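Local coordinates for protein dihydropteroate synthase (Clostridioides difficile, PDB 6PZ2) that catalyses, as a dihydropteroate synthase, the joining of a pterin pyrophosphate to p-aminobenzoate in folate synthesis, and here holds pteroic acid in its pocket, at residues G16-T21 with I52-E57; P89-T94 with V108-D113. All blocks are in the same frame, centred on the assembly; numbering follows the deposited sequence.

In the fold
Both contacts join neighbouring strands of the parallel barrel of this TIM-barrel enzyme. Contact 1 pairs strand 13-19 with strand 51-55, and contact 2 pairs strand 90-93 with strand 110-113. They follow in series along the chain. Each closes a beta-alpha-beta unit, the first through helix 33-46 and the second through helix 97-105. Strands 51-55 and 90-93 are themselves neighbours, so the four strands run side by side. The centres lie about 10 Å apart. D53 of contact 1 meets S91 and N112 of contact 2. Helix 68-85 packs on both. Together the contacts build one side of the barrel, next to the pteroic acid pocket.

Contact 1 of 2, residues G16-T21 with I52-E57; sequences GILNVT and IDLGGE. With SO4 (sulfate ion), chain B.
L18 packs against I52 and L54 on the face of the sheet turned to helices 33-46 and 68-85. This is the tight side. L18 CB meets I52 CG2 at 3.7 Å. Its CG lies anti to the backbone N (chi1 -176°), which sets its CD2 alongside L54 CD1, with the two leucines pointing the same way. V20 CG1 comes across L54 CD1 at 3.9 Å and extends the apolar layer. Beneath it, the parallel strands are laced by four backbone bonds. D53 N gives to G16 O, L18 N to D53 O, G55 N to L18 O, and V20 N to G55 O.

The other face carries D53 and N19 beside the apolar I17 and is more polar and looser. G55, paired with N19, has no side chain. A water gives one hydrogen to N19 OD1 at 3.0 Å and one to D53 O at 2.9 Å. N19 ND2 makes a weak, bent bond to sulfate O4 at 3.0 Å, and R60, R247 and H249 also bind that ion. The carboxylate of D53 is bonded at both oxygens: OD1 to S91 OG, and OD2 in a salt bridge to R247, with D93 OD2 close by. The contact thus sets an apolar layer under the helices against a polar barrel mouth. The sulfate probably comes from the crystallisation liquor, but its site is consistent with an anion pocket.

Contact 2 of 2, residues P89-T94 with V108-D113; sequences PISIDT and VTMVND. With PT1 (pteroic acid), chain K.
N112 and D93 stand side by side on the pocket face of two parallel strands, their amide and carboxylate planes 57° apart. The N112 amide uses both ends on the pterin. Its OD1 accepts from N11 of pteroic acid at 2.8 Å, nearly straight at 165°. Its ND2 gives to ring N9 at 3.1 Å and also to D53 OD2, which uses both of its hydrogens. The N112 CG, anti to the backbone N at chi1 180°, carries the group out to the ligand. D177, K213 and S214 also bond the ligand. D93 OD2 comes within 3.1 Å of pterin N8. D93 OD1 takes a hydrogen from a water that gives its other one to N112 O.

The backbone bonds are more uneven. I90 O accepts twice, from T109 N and, over a longer 3.3 Å, from M110 N. I92 N gives to M110 O, and N112 N to I92 O. The bond from T94 N to N112 O is weak. At the start of the strands a second water links I90 N to T109 OG1. T94 OG1 bonds E71, and the D113 carboxylate takes W115 N and L117 N.

Away from the pocket the packing is apolar: I92 CG2 meets V108 CG1 at 3.7 Å, I90 CG2 meets V108 CG2, and I92 also meets V111, with helices 68-85 and 97-105 outside. N112 matches one donor (N11) and one acceptor (N9) of the pterin, consistent with a part in recognising it, and D53 OD2 probably holds the amide in place.

Contact 1 of 2, residues G16-T21 with I52-E57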
ATOM      1  N   GLY A  16      -1.668  12.318 -12.808  1.00 31.73           N
ATOM      2  CA  GLY A  16      -2.974  11.778 -13.181  1.00 27.40           C
ATOM      3  C   GLY A  16      -3.086  11.469 -14.660  1.00 30.16           C
ATOM      4  O   GLY A  16      -2.585  12.171 -15.501  1.00 36.03           O
ATOM      5  N   ILE A  17      -3.810  10.431 -15.012  1.00 29.86           N
ATOM      6  CA  ILE A  17      -3.890  10.014 -16.390  1.00 29.16           C
ATOM      7  C   ILE A  17      -5.119  10.646 -17.054  1.00 33.19           C
ATOM      8  O   ILE A  17      -6.215  10.528 -16.536  1.00 30.73           O
ATOM      9  CB  ILE A  17      -3.941   8.480 -16.429  1.00 27.93           C
ATOM     10  CG1 ILE A  17      -2.648   7.893 -15.868  1.00 26.78           C
ATOM     11  CG2 ILE A  17      -4.254   8.003 -17.841  1.00 31.10           C
ATOM     12  CD1 ILE A  17      -2.708   6.412 -15.582  1.00 32.65           C
ATOM     13  N   LEU A  18      -4.943  11.284 -18.221  1.00 33.59           N
ATOM     14  CA  LEU A  18      -6.048  11.813 -19.015  1.00 30.27           C
ATOM     15  C   LEU A  18      -5.911  11.287 -20.447  1.00 31.76           C
ATOM     16  O   LEU A  18      -5.159  11.881 -21.229  1.00 33.11           O
ATOM     17  CB  LEU A  18      -6.012  13.349 -18.981  1.00 31.14           C
ATOM     18  CG  LEU A  18      -7.166  14.046 -19.704  1.00 34.62           C
ATOM     19  CD1 LEU A  18      -8.491  13.652 -19.091  1.00 37.97           C
ATOM     20  CD2 LEU A  18      -7.027  15.557 -19.660  1.00 37.13           C
ATOM     21  N   ASN A  19      -6.623  10.213 -20.778  1.00 33.44           N
ATOM     22  CA  ASN A  19      -6.659   9.660 -22.145  1.00 39.50           C
ATOM     23  C   ASN A  19      -7.847  10.260 -22.899  1.00 35.57           C
ATOM     24  O   ASN A  19      -8.936  10.290 -22.382  1.00 37.78           O
ATOM     25  CB  ASN A  19      -6.774   8.129 -22.172  1.00 43.75           C
ATOM     26  CG  ASN A  19      -5.501   7.450 -21.688  1.00 63.49           C
ATOM     27  OD1 ASN A  19      -4.398   7.762 -22.159  1.00 62.41           O
ATOM     28  ND2 ASN A  19      -5.623   6.543 -20.720  1.00 56.80           N
ATOM     29  N   VAL A  20      -7.650  10.715 -24.131  1.00 33.61           N
ATOM     30  CA  VAL A  20      -8.726  11.393 -24.846  1.00 30.86           C
ATOM     31  C   VAL A  20      -8.920  10.723 -26.204  1.00 31.45           C
ATOM     32  O   VAL A  20      -9.414  11.363 -27.118  1.00 33.43           O
ATOM     33  CB  VAL A  20      -8.484  12.907 -24.987  1.00 30.59           C
ATOM     34  CG1 VAL A  20      -8.447  13.594 -23.632  1.00 31.13           C
ATOM     35  CG2 VAL A  20      -7.223  13.233 -25.766  1.00 33.85           C
ATOM     36  N   THR A  21      -8.558   9.451 -26.300  1.00 28.32           N
ATOM     37  CA  THR A  21      -9.024   8.636 -27.423  1.00 36.02           C
ATOM     38  C   THR A  21     -10.553   8.545 -27.392  1.00 38.68           C
ATOM     39  O   THR A  21     -11.194   8.725 -26.337  1.00 37.14           O
ATOM     40  CB  THR A  21      -8.469   7.204 -27.374  1.00 38.00           C
ATOM     41  OG1 THR A  21      -8.818   6.581 -26.132  1.00 38.56           O
ATOM     42  CG2 THR A  21      -6.963   7.150 -27.495  1.00 41.09           C
ATOM     43  N   ILE A  52      -0.602  16.368 -15.119  1.00 30.62           N
ATOM     44  CA  ILE A  52      -1.583  15.580 -15.881  1.00 32.39           C
ATOM     45  C   ILE A  52      -0.895  15.036 -17.138  1.00 35.04           C
ATOM     46  O   ILE A  52      -0.342  15.824 -17.908  1.00 36.65           O
ATOM     47  CB  ILE A  52      -2.776  16.446 -16.324  1.00 35.34           C
ATOM     48  CG1 ILE A  52      -3.406  17.264 -15.191  1.00 41.50           C
ATOM     49  CG2 ILE A  52      -3.786  15.603 -17.086  1.00 35.36           C
ATOM     50  CD1 ILE A  52      -4.311  16.488 -14.284  1.00 42.66           C
ATOM     51  N   ASP A  53      -1.036  13.741 -17.392  1.00 31.13           N
ATOM     52  CA  ASP A  53      -0.426  13.067 -18.506  1.00 31.67           C
ATOM     53  C   ASP A  53      -1.529  12.844 -19.533  1.00 31.37           C
ATOM     54  O   ASP A  53      -2.366  11.948 -19.383  1.00 31.10           O
ATOM     55  CB  ASP A  53       0.183  11.714 -18.132  1.00 30.59           C
ATOM     56  CG  ASP A  53       1.059  11.055 -19.190  1.00 37.08           C
ATOM     57  OD1 ASP A  53       1.924  11.759 -19.767  1.00 38.86           O
ATOM     58  OD2 ASP A  53       0.906   9.826 -19.413  1.00 36.72           O
ATOM     59  N   LEU A  54      -1.423  13.606 -20.610  1.00 29.45           N
ATOM     60  CA  LEU A  54      -2.464  13.657 -21.607  1.00 30.02           C
ATOM     61  C   LEU A  54      -2.042  12.806 -22.805  1.00 26.68           C
ATOM     62  O   LEU A  54      -0.976  13.004 -23.333  1.00 29.21           O
ATOM     63  CB  LEU A  54      -2.609  15.129 -21.996  1.00 32.93           C
ATOM     64  CG  LEU A  54      -3.472  15.407 -23.213  1.00 33.02           C
ATOM     65  CD1 LEU A  54      -4.897  14.963 -22.953  1.00 33.59           C
ATOM     66  CD2 LEU A  54      -3.399  16.896 -23.529  1.00 40.99           C
ATOM     67  N   GLY A  55      -2.887  11.915 -23.281  1.00 31.39           N
ATOM     68  CA  GLY A  55      -2.499  11.085 -24.419  1.00 30.63           C
ATOM     69  C   GLY A  55      -3.612  10.990 -25.443  1.00 31.17           C
ATOM     70  O   GLY A  55      -4.778  10.852 -25.079  1.00 33.35           O
ATOM     71  N   GLY A  56      -3.259  11.055 -26.716  1.00 29.91           N
ATOM     72  CA  GLY A  56      -4.255  10.977 -27.758  1.00 31.84           C
ATOM     73  C   GLY A  56      -4.162   9.665 -28.520  1.00 33.37           C
ATOM     74  O   GLY A  56      -4.931   9.415 -29.432  1.00 33.50           O
ATOM     75  N   GLU A  57      -3.140   8.894 -28.205  1.00 34.44           N
ATOM     76  CA  GLU A  57      -3.005   7.508 -28.611  1.00 36.36           C
ATOM     77  C   GLU A  57      -2.891   6.672 -27.336  1.00 40.72           C
ATOM     78  O   GLU A  57      -2.214   7.064 -26.400  1.00 44.07           O
ATOM     79  CB  GLU A  57      -1.739   7.294 -29.434  1.00 37.19           C
ATOM     80  CG  GLU A  57      -1.540   5.859 -29.879  1.00 42.90           C
ATOM     81  CD  GLU A  57      -0.418   5.631 -30.881  1.00 44.54           C
ATOM     82  OE1 GLU A  57       0.577   5.023 -30.494  1.00 62.32           O
ATOM     83  OE2 GLU A  57      -0.549   6.001 -32.054  1.00 50.00           O
TER
HETATM   84  S   SO4 B 301      -3.476   3.678 -19.214  1.00 38.62           S
HETATM   85  O1  SO4 B 301      -3.493   2.447 -20.036  1.00 40.05           O
HETATM   86  O2  SO4 B 301      -2.685   4.721 -19.904  1.00 44.90           O
HETATM   87  O3  SO4 B 301      -2.868   3.385 -17.898  1.00 43.84           O
HETATM   88  O4  SO4 B 301      -4.862   4.159 -19.020  1.00 34.43           O
HETATM   89  O   HOH W   1      -2.297   9.519 -20.952  1.00 42.79           O

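Contact 2 of 2, residues P89-T94 with V108-D113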
ATOM      1  N   PRO A  89       0.894  21.638 -14.325  1.00 32.44           N
ATOM      2  CA  PRO A  89       1.766  21.169 -15.361  1.00 30.63           C
ATOM      3  C   PRO A  89       1.111  20.034 -16.156  1.00 30.44           C
ATOM      4  O   PRO A  89       0.282  19.298 -15.627  1.00 30.20           O
ATOM      5  CB  PRO A  89       3.016  20.672 -14.627  1.00 31.98           C
ATOM      6  CG  PRO A  89       2.989  21.433 -13.309  1.00 31.35           C
ATOM      7  CD  PRO A  89       1.524  21.625 -13.007  1.00 32.30           C
ATOM      8  N   ILE A  90       1.526  19.925 -17.411  1.00 28.57           N
ATOM      9  CA  ILE A  90       1.006  18.929 -18.351  1.00 29.39           C
ATOM     10  C   ILE A  90       2.187  18.119 -18.899  1.00 29.13           C
ATOM     11  O   ILE A  90       3.277  18.609 -19.130  1.00 30.23           O
ATOM     12  CB  ILE A  90       0.226  19.579 -19.510  1.00 29.29           C
ATOM     13  CG1 ILE A  90      -0.873  20.527 -19.036  1.00 34.01           C
ATOM     14  CG2 ILE A  90      -0.333  18.525 -20.449  1.00 27.45           C
ATOM     15  CD1 ILE A  90      -1.361  21.462 -20.130  1.00 41.40           C
ATOM     16  N   SER A  91       1.927  16.852 -19.127  1.00 29.90           N
ATOM     17  CA  SER A  91       2.866  15.953 -19.706  1.00 30.75           C
ATOM     18  C   SER A  91       2.222  15.437 -20.987  1.00 30.88           C
ATOM     19  O   SER A  91       1.050  15.112 -20.924  1.00 30.67           O
ATOM     20  CB  SER A  91       3.115  14.827 -18.729  1.00 33.91           C
ATOM     21  OG  SER A  91       3.731  13.738 -19.366  1.00 38.41           O
ATOM     22  N   ILE A  92       2.951  15.289 -22.090  1.00 28.28           N
ATOM     23  CA  ILE A  92       2.282  14.781 -23.277  1.00 27.14           C
ATOM     24  C   ILE A  92       2.783  13.352 -23.495  1.00 27.09           C
ATOM     25  O   ILE A  92       3.953  13.102 -23.679  1.00 25.45           O
ATOM     26  CB  ILE A  92       2.495  15.679 -24.512  1.00 25.66           C
ATOM     27  CG1 ILE A  92       1.867  15.090 -25.777  1.00 28.78           C
ATOM     28  CG2 ILE A  92       3.978  15.904 -24.767  1.00 27.59           C
ATOM     29  CD1 ILE A  92       0.376  15.204 -25.865  1.00 32.73           C
ATOM     30  N   ASP A  93       1.852  12.426 -23.459  1.00 30.46           N
ATOM     31  CA  ASP A  93       2.175  11.043 -23.581  1.00 32.95           C
ATOM     32  C   ASP A  93       2.241  10.763 -25.079  1.00 28.84           C
ATOM     33  O   ASP A  93       1.242  10.411 -25.663  1.00 29.84           O
ATOM     34  CB  ASP A  93       1.107  10.170 -22.913  1.00 37.59           C
ATOM     35  CG  ASP A  93       1.415   8.677 -22.850  1.00 47.12           C
ATOM     36  OD1 ASP A  93       2.024   8.102 -23.803  1.00 49.08           O
ATOM     37  OD2 ASP A  93       1.015   8.085 -21.836  1.00 65.01           O
ATOM     38  N   THR A  94       3.394  10.919 -25.681  1.00 28.72           N
ATOM     39  CA  THR A  94       3.521  10.601 -27.108  1.00 30.91           C
ATOM     40  C   THR A  94       4.949  10.108 -27.364  1.00 29.85           C
ATOM     41  O   THR A  94       5.870  10.594 -26.710  1.00 29.39           O
ATOM     42  CB  THR A  94       3.259  11.833 -27.991  1.00 30.83           C
ATOM     43  OG1 THR A  94       3.254  11.421 -29.355  1.00 30.98           O
ATOM     44  CG2 THR A  94       4.310  12.910 -27.836  1.00 29.51           C
ATOM     45  N   VAL A 108       3.040  22.729 -22.809  1.00 33.30           N
ATOM     46  CA  VAL A 108       3.285  21.474 -22.107  1.00 35.57           C
ATOM     47  C   VAL A 108       4.694  21.475 -21.498  1.00 34.08           C
ATOM     48  O   VAL A 108       5.634  21.937 -22.124  1.00 37.12           O
ATOM     49  CB  VAL A 108       3.071  20.335 -23.116  1.00 35.74           C
ATOM     50  CG1 VAL A 108       3.798  19.065 -22.774  1.00 39.60           C
ATOM     51  CG2 VAL A 108       1.583  20.090 -23.303  1.00 36.18           C
ATOM     52  N   THR A 109       4.856  20.865 -20.325  1.00 34.16           N
ATOM     53  CA  THR A 109       6.118  20.863 -19.571  1.00 32.15           C
ATOM     54  C   THR A 109       6.989  19.634 -19.854  1.00 29.50           C
ATOM     55  O   THR A 109       8.187  19.758 -19.849  1.00 30.76           O
ATOM     56  CB  THR A 109       5.847  20.911 -18.065  1.00 35.10           C
ATOM     57  OG1 THR A 109       5.029  22.059 -17.856  1.00 42.12           O
ATOM     58  CG2 THR A 109       7.103  20.999 -17.233  1.00 34.37           C
ATOM     59  N   MET A 110       6.424  18.460 -20.087  1.00 29.75           N
ATOM     60  CA  MET A 110       7.218  17.243 -20.110  1.00 28.94           C
ATOM     61  C   MET A 110       6.733  16.371 -21.273  1.00 25.98           C
ATOM     62  O   MET A 110       5.560  16.372 -21.576  1.00 26.18           O
ATOM     63  CB  MET A 110       7.003  16.463 -18.805  1.00 35.67           C
ATOM     64  CG  MET A 110       7.442  14.993 -18.851  1.00 39.21           C
ATOM     65  SD  MET A 110       7.189  14.080 -17.281  1.00 39.43           S
ATOM     66  CE  MET A 110       8.528  14.743 -16.294  1.00 45.22           C
ATOM     67  N   VAL A 111       7.641  15.681 -21.939  1.00 25.81           N
ATOM     68  CA  VAL A 111       7.261  14.681 -22.899  1.00 25.25           C
ATOM     69  C   VAL A 111       7.433  13.342 -22.180  1.00 26.66           C
ATOM     70  O   VAL A 111       8.490  13.013 -21.691  1.00 28.71           O
ATOM     71  CB  VAL A 111       8.121  14.764 -24.177  1.00 25.84           C
ATOM     72  CG1 VAL A 111       7.819  13.617 -25.125  1.00 27.46           C
ATOM     73  CG2 VAL A 111       7.965  16.099 -24.891  1.00 28.81           C
ATOM     74  N   ASN A 112       6.375  12.570 -22.178  1.00 30.67           N
ATOM     75  CA  ASN A 112       6.372  11.258 -21.670  1.00 27.96           C
ATOM     76  C   ASN A 112       6.499  10.284 -22.845  1.00 26.84           C
ATOM     77  O   ASN A 112       5.491   9.907 -23.439  1.00 28.65           O
ATOM     78  CB  ASN A 112       5.087  11.023 -20.870  1.00 33.38           C
ATOM     79  CG  ASN A 112       5.004   9.627 -20.286  1.00 38.67           C
ATOM     80  OD1 ASN A 112       6.046   9.005 -20.112  1.00 34.09           O
ATOM     81  ND2 ASN A 112       3.797   9.139 -20.006  1.00 40.00           N
ATOM     82  N   ASP A 113       7.700   9.791 -23.095  1.00 26.86           N
ATOM     83  CA  ASP A 113       7.928   8.942 -24.278  1.00 28.38           C
ATOM     84  C   ASP A 113       8.010   7.465 -23.892  1.00 27.42           C
ATOM     85  O   ASP A 113       9.033   7.034 -23.387  1.00 25.67           O
ATOM     86  CB  ASP A 113       9.241   9.337 -24.950  1.00 27.10           C
ATOM     87  CG  ASP A 113       9.500   8.637 -26.273  1.00 30.38           C
ATOM     88  OD1 ASP A 113       8.771   7.681 -26.601  1.00 30.84           O
ATOM     89  OD2 ASP A 113      10.404   9.095 -26.990  1.00 28.52           O
TER
HETATM   90  C2  PT1 K 310       3.903   3.860 -17.865  1.00 26.79           C
HETATM   91  C3  PT1 K 310       2.824   3.995 -18.830  1.00 29.36           C
HETATM   92  C5  PT1 K 310       2.849   5.247 -19.587  1.00 27.84           C
HETATM   93  N6  PT1 K 310       1.835   3.086 -19.039  1.00 31.44           N
HETATM   94  C7  PT1 K 310       4.809   5.922 -18.479  1.00 32.60           C
HETATM   95  N9  PT1 K 310       3.840   6.115 -19.385  1.00 31.81           N
HETATM   96  C10 PT1 K 310       0.897   3.316 -19.972  1.00 29.42           C
HETATM   97  N11 PT1 K 310       5.771   6.844 -18.287  1.00 31.28           N
HETATM   98  C12 PT1 K 310       0.939   4.494 -20.729  1.00 29.46           C
HETATM   99  C21 PT1 K 310      -1.164  -4.153 -19.218  1.00 35.54           C
HETATM  100  O22 PT1 K 310      -0.314  -5.054 -19.148  1.00 40.08           O
HETATM  101  O1  PT1 K 310       4.009   2.767 -17.094  1.00 32.81           O
HETATM  102  N4  PT1 K 310       4.862   4.799 -17.742  1.00 33.57           N
HETATM  103  N8  PT1 K 310       1.874   5.444 -20.500  1.00 31.94           N
HETATM  104  C13 PT1 K 310      -0.175   2.276 -20.218  1.00 32.92           C
HETATM  105  N14 PT1 K 310       0.483   1.048 -20.651  1.00 29.63           N
HETATM  106  C15 PT1 K 310       0.022  -0.182 -20.338  1.00 31.22           C
HETATM  107  C16 PT1 K 310      -1.264  -0.403 -19.830  1.00 30.57           C
HETATM  108  C17 PT1 K 310       0.893  -1.257 -20.470  1.00 31.53           C
HETATM  109  C18 PT1 K 310      -1.656  -1.699 -19.504  1.00 34.52           C
HETATM  110  C19 PT1 K 310       0.504  -2.552 -20.140  1.00 31.87           C
HETATM  111  C20 PT1 K 310      -0.771  -2.770 -19.645  1.00 34.78           C
HETATM  112  O23 PT1 K 310      -2.325  -4.389 -18.876  1.00 33.18           O
HETATM  113  O   HOH W   2       2.536  22.386 -18.704  1.00 32.24           O
HETATM  114  O   HOH W   3       4.544   8.019 -25.044  1.00 34.16           O